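Local atomic coordinates of Rpb7-binding protein seb1 (Schizosaccharomyces pombe 972h-, PDB entry 5MDT), a protein that binds RNA polymerase II, probably through the C-terminal domain of its largest subunit, and nascent RNA to drive transcription termination. Residues A[32-37]-A[71-76]. Sequence-based numbering, arbitrary orientation.
Sequences LSMENV and RSFQDG
An apolar helix-helix contact, in which M34 and F73 form a Met-aromatic pair, joins the C-terminal end of helix 23-35 to helix 59-79 in the all-helical CTD-interacting domain. No hydrogen bond crosses between the two segments; side chains pack on each other and on the backbone. M34 suits its place because an unbranched, flexible thioether can curl against the backbone of the neighbouring helix. Its CG lies anti to its own carbonyl carbon (chi1 -68°), and two further bends, at chi2 and chi3, lay the sulfur and methyl along the backbone of S72 and F73. M34 SD sits 5.0 Å from the centroid of the F73 ring, approaching obliquely at 52° from the ring normal, and comes within 4.0 Å of F73 CD1. Beside it, the small S72 leaves room for the thioether, with S72 CB 3.7 Å from M34 SD, while S72 OG turns back to bond S68 O in its own helix. Replacing M34 with an alanine would probably open a gap beside S72 and leave F73 without its sulfur partner. The ring reaches past the end of helix 23-35, where F73 CE1 meets a methyl of the branched V37, CG2, at 4.2 Å; within that helix it approaches S33 O. V44 from helix 40-53 and W96 from helix 92-113 also touch this large, flat, buried phenylalanine. At G76 a beta carbon would point toward M34 CE and crowd it, so glycine suits the place; that methyl carbon, M34 CE, lies 3.2 Å from S72 O, which accepts the helical bond from G76 N.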
loop_
_atom_site.group_PDB
_atom_site.type_symbol
_atom_site.label_atom_id
_atom_site.label_comp_id
_atom_site.label_asym_id
_atom_site.label_seq_id
_atom_site.Cartn_x
_atom_site.Cartn_y
_atom_site.Cartn_z
ATOM N N LEU A 32 12.370 -0.966 -6.235
ATOM C CA LEU A 32 12.340 0.127 -7.222
ATOM C C LEU A 32 11.881 1.442 -6.565
ATOM O O LEU A 32 12.470 2.483 -6.806
ATOM C CB LEU A 32 11.433 -0.247 -8.412
ATOM C CG LEU A 32 12.018 -1.285 -9.384
ATOM C CD1 LEU A 32 10.928 -1.903 -10.216
ATOM C CD2 LEU A 32 13.007 -0.630 -10.344
ATOM N N SER A 33 10.892 1.380 -5.677
ATOM C CA SER A 33 10.397 2.588 -5.017
ATOM C C SER A 33 11.439 3.156 -4.047
ATOM O O SER A 33 11.602 4.365 -3.981
ATOM C CB SER A 33 9.064 2.308 -4.320
ATOM O OG SER A 33 9.305 1.457 -3.215
ATOM N N MET A 34 12.195 2.285 -3.349
ATOM C CA MET A 34 13.216 2.751 -2.409
ATOM C C MET A 34 14.451 3.248 -3.131
ATOM O O MET A 34 15.203 4.047 -2.559
ATOM C CB MET A 34 13.614 1.630 -1.414
ATOM C CG MET A 34 12.498 1.262 -0.453
ATOM S SD MET A 34 12.018 2.638 0.635
ATOM C CE MET A 34 13.381 2.520 1.882
ATOM N N GLU A 35 14.702 2.762 -4.362
ATOM C CA GLU A 35 15.892 3.204 -5.125
ATOM C C GLU A 35 15.630 4.541 -5.846
ATOM O O GLU A 35 16.550 5.172 -6.371
ATOM C CB GLU A 35 16.291 2.145 -6.165
ATOM C CG GLU A 35 16.871 0.855 -5.582
ATOM C CD GLU A 35 16.747 -0.392 -6.441
ATOM O OE1 GLU A 35 16.307 -0.285 -7.607
ATOM O OE2 GLU A 35 17.045 -1.491 -5.924
ATOM N N ASN A 36 14.368 4.979 -5.858
ATOM C CA ASN A 36 13.956 6.181 -6.578
ATOM C C ASN A 36 13.163 7.208 -5.777
ATOM O O ASN A 36 12.328 7.911 -6.342
ATOM C CB ASN A 36 13.242 5.740 -7.863
ATOM C CG ASN A 36 14.163 5.010 -8.800
ATOM O OD1 ASN A 36 14.104 3.789 -8.902
ATOM N ND2 ASN A 36 14.967 5.750 -9.554
ATOM N N VAL A 37 13.446 7.300 -4.465
ATOM C CA VAL A 37 12.651 8.037 -3.477
ATOM C C VAL A 37 12.245 9.457 -3.917
ATOM O O VAL A 37 11.148 9.882 -3.567
ATOM C CB VAL A 37 13.329 8.049 -2.074
ATOM C CG1 VAL A 37 14.510 9.014 -2.004
ATOM C CG2 VAL A 37 12.308 8.359 -0.987
ATOM N N ARG A 71 5.625 0.726 4.614
ATOM C CA ARG A 71 6.525 0.370 5.721
ATOM C C ARG A 71 8.010 0.590 5.361
ATOM O O ARG A 71 8.797 0.959 6.230
ATOM C CB ARG A 71 6.246 -1.040 6.205
ATOM C CG ARG A 71 4.944 -1.129 7.018
ATOM C CD ARG A 71 4.778 -2.461 7.743
ATOM N NE ARG A 71 4.592 -3.561 6.797
ATOM C CZ ARG A 71 5.553 -4.388 6.392
ATOM N NH1 ARG A 71 6.782 -4.284 6.887
ATOM N NH2 ARG A 71 5.293 -5.323 5.486
ATOM N N SER A 72 8.371 0.428 4.075
ATOM C CA SER A 72 9.744 0.674 3.614
ATOM C C SER A 72 10.058 2.175 3.604
ATOM O O SER A 72 11.108 2.545 4.102
ATOM C CB SER A 72 9.996 0.018 2.267
ATOM O OG SER A 72 10.006 -1.392 2.434
ATOM N N PHE A 73 9.106 3.047 3.175
ATOM C CA PHE A 73 9.305 4.500 3.269
ATOM C C PHE A 73 9.401 4.923 4.737
ATOM O O PHE A 73 10.226 5.764 5.074
ATOM C CB PHE A 73 8.148 5.271 2.610
ATOM C CG PHE A 73 8.082 5.290 1.097
ATOM C CD1 PHE A 73 9.229 5.498 0.336
ATOM C CD2 PHE A 73 6.857 5.247 0.440
ATOM C CE1 PHE A 73 9.159 5.579 -1.065
ATOM C CE2 PHE A 73 6.786 5.360 -0.958
ATOM C CZ PHE A 73 7.934 5.527 -1.700
ATOM N N GLN A 74 8.546 4.347 5.607
ATOM C CA GLN A 74 8.560 4.626 7.047
ATOM C C GLN A 74 9.940 4.277 7.635
ATOM O O GLN A 74 10.511 5.084 8.384
ATOM C CB GLN A 74 7.443 3.841 7.761
ATOM C CG GLN A 74 7.485 4.005 9.285
ATOM C CD GLN A 74 6.551 3.113 10.057
ATOM O OE1 GLN A 74 6.084 2.075 9.571
ATOM N NE2 GLN A 74 6.305 3.479 11.312
ATOM N N ASP A 75 10.502 3.110 7.246
ATOM C CA ASP A 75 11.832 2.700 7.735
ATOM C C ASP A 75 12.916 3.688 7.321
ATOM O O ASP A 75 13.763 4.062 8.144
ATOM C CB ASP A 75 12.184 1.276 7.268
ATOM C CG ASP A 75 11.354 0.179 7.900
ATOM O OD1 ASP A 75 10.702 0.445 8.938
ATOM O OD2 ASP A 75 11.343 -0.943 7.351
ATOM N N GLY A 76 12.854 4.125 6.062
ATOM C CA GLY A 76 13.776 5.110 5.508
ATOM C C GLY A 76 13.701 6.444 6.230
ATOM O O GLY A 76 14.729 7.072 6.470
#